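Local coordinates for protein salicylate 5-hydroxylase, large oxygenase component (Ralstonia sp., PDB 7C8Z) that hydroxylates salicylate at carbon 5 to give gentisate, as the iron- and [2Fe-2S]-containing oxygenase component of a multicomponent monooxygenase system, at residues A[62-70]-A[325-333]. Sequence-based numbering, arbitrary orientation.
Sequences LFYANHWCY and TIFPSVIIQ
The hairpin turn between strands 321-326 and 330-335 pushes into the bend where helix 52-63 gives way to strand 69-73, bringing the CA atoms of C69 and S329 within 5.3 Å and those of L62 and P328 within 6.5 Å. The contact joins the catalytic-domain sheet of this ring-hydroxylating oxygenase to the Rieske-domain sheet, at its outermost strand within the chain. At the hairpin end S329 and V330 both face I326, a classic beta bulge, and both meet 62-70. P328, preceded by a cis peptide, wedges its rigid ring among L62, F63 and C69. F63 offers a broad aromatic face for the CG methylene, centred 3.7 Å from the centroid and 7° off the normal, a CH-pi contact, while CD packs against C69 SG at 4.0 Å. L62, branched and apolar, presents CG to the edge of the F327 ring (4.2 Å to CE2), and helix 427-440 packs against both residues. H67 CB touches P328 CD at 4.2 Å; its imidazole is held by ND1 donating to A65 O and NE2 bonding Y435 OH. Near the start of strand 69-73, Y70 has CG anti to its backbone N (chi1 176°), and beta-branched V330 sets CG2 over one ring face, offset toward the rim, a CH-pi contact 4.0 Å from the centroid; the Y70 hydroxyl bonds T341 OG1. Small and polar, S329 accepts the Y70 backbone N-H on OG at 2.7 Å, almost perfectly straight at 177°.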
loop_
_atom_site.group_PDB
_atom_site.type_symbol
_atom_site.label_atom_id
_atom_site.label_comp_id
_atom_site.label_asym_id
_atom_site.label_seq_id
_atom_site.Cartn_x
_atom_site.Cartn_y
_atom_site.Cartn_z
ATOM N N LEU A 62 -5.023 29.515 2.695
ATOM C CA LEU A 62 -3.635 29.786 2.343
ATOM C C LEU A 62 -3.282 29.393 0.920
ATOM O O LEU A 62 -2.374 29.987 0.340
ATOM C CB LEU A 62 -2.685 29.061 3.307
ATOM C CG LEU A 62 -2.599 29.584 4.747
ATOM C CD1 LEU A 62 -2.662 31.099 4.793
ATOM C CD2 LEU A 62 -3.686 28.990 5.619
ATOM N N PHE A 63 -3.980 28.413 0.346
ATOM C CA PHE A 63 -3.701 27.936 -1.002
ATOM C C PHE A 63 -4.740 28.347 -2.031
ATOM O O PHE A 63 -4.388 28.554 -3.194
ATOM C CB PHE A 63 -3.591 26.406 -1.008
ATOM C CG PHE A 63 -2.356 25.890 -0.342
ATOM C CD1 PHE A 63 -2.307 25.734 1.032
ATOM C CD2 PHE A 63 -1.241 25.563 -1.090
ATOM C CE1 PHE A 63 -1.165 25.260 1.650
ATOM C CE2 PHE A 63 -0.097 25.087 -0.480
ATOM C CZ PHE A 63 -0.058 24.937 0.892
ATOM N N TYR A 64 -6.006 28.461 -1.639
ATOM C CA TYR A 64 -7.082 28.743 -2.576
ATOM C C TYR A 64 -7.583 30.177 -2.503
ATOM O O TYR A 64 -8.527 30.521 -3.218
ATOM C CB TYR A 64 -8.251 27.781 -2.337
ATOM C CG TYR A 64 -7.883 26.317 -2.430
ATOM C CD1 TYR A 64 -6.818 25.892 -3.215
ATOM C CD2 TYR A 64 -8.605 25.357 -1.737
ATOM C CE1 TYR A 64 -6.480 24.553 -3.304
ATOM C CE2 TYR A 64 -8.278 24.012 -1.822
ATOM C CZ TYR A 64 -7.215 23.615 -2.607
ATOM O OH TYR A 64 -6.887 22.279 -2.689
ATOM N N ALA A 65 -6.981 31.022 -1.668
ATOM C CA ALA A 65 -7.465 32.386 -1.511
ATOM C C ALA A 65 -6.346 33.272 -0.983
ATOM O O ALA A 65 -5.552 32.842 -0.142
ATOM C CB ALA A 65 -8.670 32.440 -0.569
ATOM N N ASN A 66 -6.290 34.502 -1.495
ATOM C CA ASN A 66 -5.426 35.566 -0.985
ATOM C C ASN A 66 -3.943 35.239 -1.105
ATOM O O ASN A 66 -3.115 35.859 -0.429
ATOM C CB ASN A 66 -5.762 35.907 0.472
ATOM C CG ASN A 66 -7.133 36.535 0.622
ATOM O OD1 ASN A 66 -8.021 35.966 1.257
ATOM N ND2 ASN A 66 -7.315 37.719 0.036
ATOM N N HIS A 67 -3.572 34.288 -1.960
ATOM C CA HIS A 67 -2.171 33.911 -2.070
ATOM C C HIS A 67 -1.845 33.537 -3.503
ATOM O O HIS A 67 -2.653 32.906 -4.187
ATOM C CB HIS A 67 -1.832 32.738 -1.145
ATOM C CG HIS A 67 -1.885 33.085 0.306
ATOM N ND1 HIS A 67 -3.035 32.970 1.056
ATOM C CD2 HIS A 67 -0.934 33.562 1.144
ATOM C CE1 HIS A 67 -2.789 33.356 2.295
ATOM N NE2 HIS A 67 -1.521 33.718 2.375
ATOM N N TRP A 68 -0.651 33.923 -3.941
ATOM C CA TRP A 68 -0.081 33.419 -5.178
ATOM C C TRP A 68 0.665 32.136 -4.857
ATOM O O TRP A 68 1.483 32.105 -3.932
ATOM C CB TRP A 68 0.873 34.431 -5.811
ATOM C CG TRP A 68 0.237 35.702 -6.258
ATOM C CD1 TRP A 68 0.227 36.885 -5.587
ATOM C CD2 TRP A 68 -0.457 35.931 -7.490
ATOM N NE1 TRP A 68 -0.441 37.837 -6.319
ATOM C CE2 TRP A 68 -0.869 37.276 -7.492
ATOM C CE3 TRP A 68 -0.773 35.127 -8.589
ATOM C CZ2 TRP A 68 -1.579 37.837 -8.549
ATOM C CZ3 TRP A 68 -1.478 35.685 -9.638
ATOM C CH2 TRP A 68 -1.875 37.028 -9.610
ATOM N N CYS A 69 0.391 31.088 -5.618
ATOM C CA CYS A 69 1.056 29.811 -5.426
ATOM C C CYS A 69 1.834 29.472 -6.686
ATOM O O CYS A 69 1.406 29.788 -7.802
ATOM C CB CYS A 69 0.054 28.703 -5.100
ATOM S SG CYS A 69 -0.801 28.948 -3.526
ATOM N N TYR A 70 2.991 28.852 -6.495
ATOM C CA TYR A 70 3.909 28.579 -7.591
ATOM C C TYR A 70 3.319 27.538 -8.536
ATOM O O TYR A 70 2.740 26.537 -8.100
ATOM C CB TYR A 70 5.243 28.091 -7.024
ATOM C CG TYR A 70 6.276 27.665 -8.039
ATOM C CD1 TYR A 70 7.126 28.594 -8.622
ATOM C CD2 TYR A 70 6.425 26.328 -8.391
ATOM C CE1 TYR A 70 8.080 28.207 -9.538
ATOM C CE2 TYR A 70 7.376 25.935 -9.311
ATOM C CZ TYR A 70 8.203 26.880 -9.878
ATOM O OH TYR A 70 9.160 26.511 -10.793
ATOM N N THR A 325 11.647 31.709 1.110
ATOM C CA THR A 325 10.371 31.019 1.249
ATOM C C THR A 325 9.242 31.952 0.829
ATOM O O THR A 325 9.051 33.012 1.442
ATOM C CB THR A 325 10.160 30.537 2.684
ATOM O OG1 THR A 325 10.550 31.565 3.606
ATOM C CG2 THR A 325 10.978 29.284 2.943
ATOM N N ILE A 326 8.513 31.566 -0.219
ATOM C CA ILE A 326 7.305 32.263 -0.643
ATOM C C ILE A 326 6.115 31.420 -0.197
ATOM O O ILE A 326 5.872 30.322 -0.723
ATOM C CB ILE A 326 7.286 32.523 -2.155
ATOM C CG1 ILE A 326 8.410 33.491 -2.531
ATOM C CG2 ILE A 326 5.940 33.097 -2.579
ATOM C CD1 ILE A 326 8.459 33.827 -4.001
ATOM N N PHE A 327 5.398 31.954 0.788
ATOM C CA PHE A 327 4.308 31.254 1.448
ATOM C C PHE A 327 3.087 31.187 0.533
ATOM O O PHE A 327 2.739 32.179 -0.111
ATOM C CB PHE A 327 3.949 31.984 2.745
ATOM C CG PHE A 327 3.417 31.092 3.835
ATOM C CD1 PHE A 327 4.272 30.290 4.575
ATOM C CD2 PHE A 327 2.063 31.077 4.136
ATOM C CE1 PHE A 327 3.787 29.482 5.590
ATOM C CE2 PHE A 327 1.571 30.272 5.143
ATOM C CZ PHE A 327 2.434 29.472 5.874
ATOM N N PRO A 328 2.384 30.047 0.494
ATOM C CA PRO A 328 2.739 28.859 1.272
ATOM C C PRO A 328 3.366 27.756 0.431
ATOM O O PRO A 328 3.613 26.666 0.946
ATOM C CB PRO A 328 1.384 28.397 1.794
ATOM C CG PRO A 328 0.460 28.688 0.621
ATOM C CD PRO A 328 1.057 29.888 -0.127
ATOM N N SER A 329 3.629 28.038 -0.845
ATOM C CA SER A 329 3.774 26.972 -1.819
ATOM C C SER A 329 5.198 26.685 -2.266
ATOM O O SER A 329 5.443 25.585 -2.769
ATOM C CB SER A 329 2.930 27.273 -3.068
ATOM O OG SER A 329 3.679 27.985 -4.041
ATOM N N VAL A 330 6.145 27.618 -2.137
ATOM C CA VAL A 330 7.409 27.398 -2.831
ATOM C C VAL A 330 8.611 27.911 -2.054
ATOM O O VAL A 330 8.516 28.801 -1.204
ATOM C CB VAL A 330 7.385 28.017 -4.250
ATOM C CG1 VAL A 330 7.626 29.517 -4.202
ATOM C CG2 VAL A 330 8.388 27.312 -5.171
ATOM N N ILE A 331 9.755 27.306 -2.362
ATOM C CA ILE A 331 11.061 27.768 -1.923
ATOM C C ILE A 331 11.893 28.052 -3.163
ATOM O O ILE A 331 11.924 27.241 -4.093
ATOM C CB ILE A 331 11.755 26.721 -1.037
ATOM C CG1 ILE A 331 11.025 26.597 0.297
ATOM C CG2 ILE A 331 13.226 27.080 -0.831
ATOM C CD1 ILE A 331 10.869 25.175 0.766
ATOM N N ILE A 332 12.568 29.195 -3.178
ATOM C CA ILE A 332 13.566 29.511 -4.189
ATOM C C ILE A 332 14.915 29.367 -3.510
ATOM O O ILE A 332 15.216 30.077 -2.542
ATOM C CB ILE A 332 13.379 30.921 -4.772
ATOM C CG1 ILE A 332 12.249 30.932 -5.800
ATOM C CG2 ILE A 332 14.661 31.391 -5.431
ATOM C CD1 ILE A 332 10.866 31.005 -5.197
ATOM N N GLN A 333 15.718 28.436 -3.998
ATOM C CA GLN A 333 17.000 28.126 -3.397
ATOM C C GLN A 333 18.100 28.647 -4.301
ATOM O O GLN A 333 18.162 28.288 -5.488
ATOM C CB GLN A 333 17.164 26.624 -3.183
ATOM C CG GLN A 333 18.616 26.178 -3.119
ATOM C CD GLN A 333 18.928 25.067 -4.102
ATOM O OE1 GLN A 333 18.195 24.079 -4.196
ATOM N NE2 GLN A 333 20.021 25.222 -4.843
#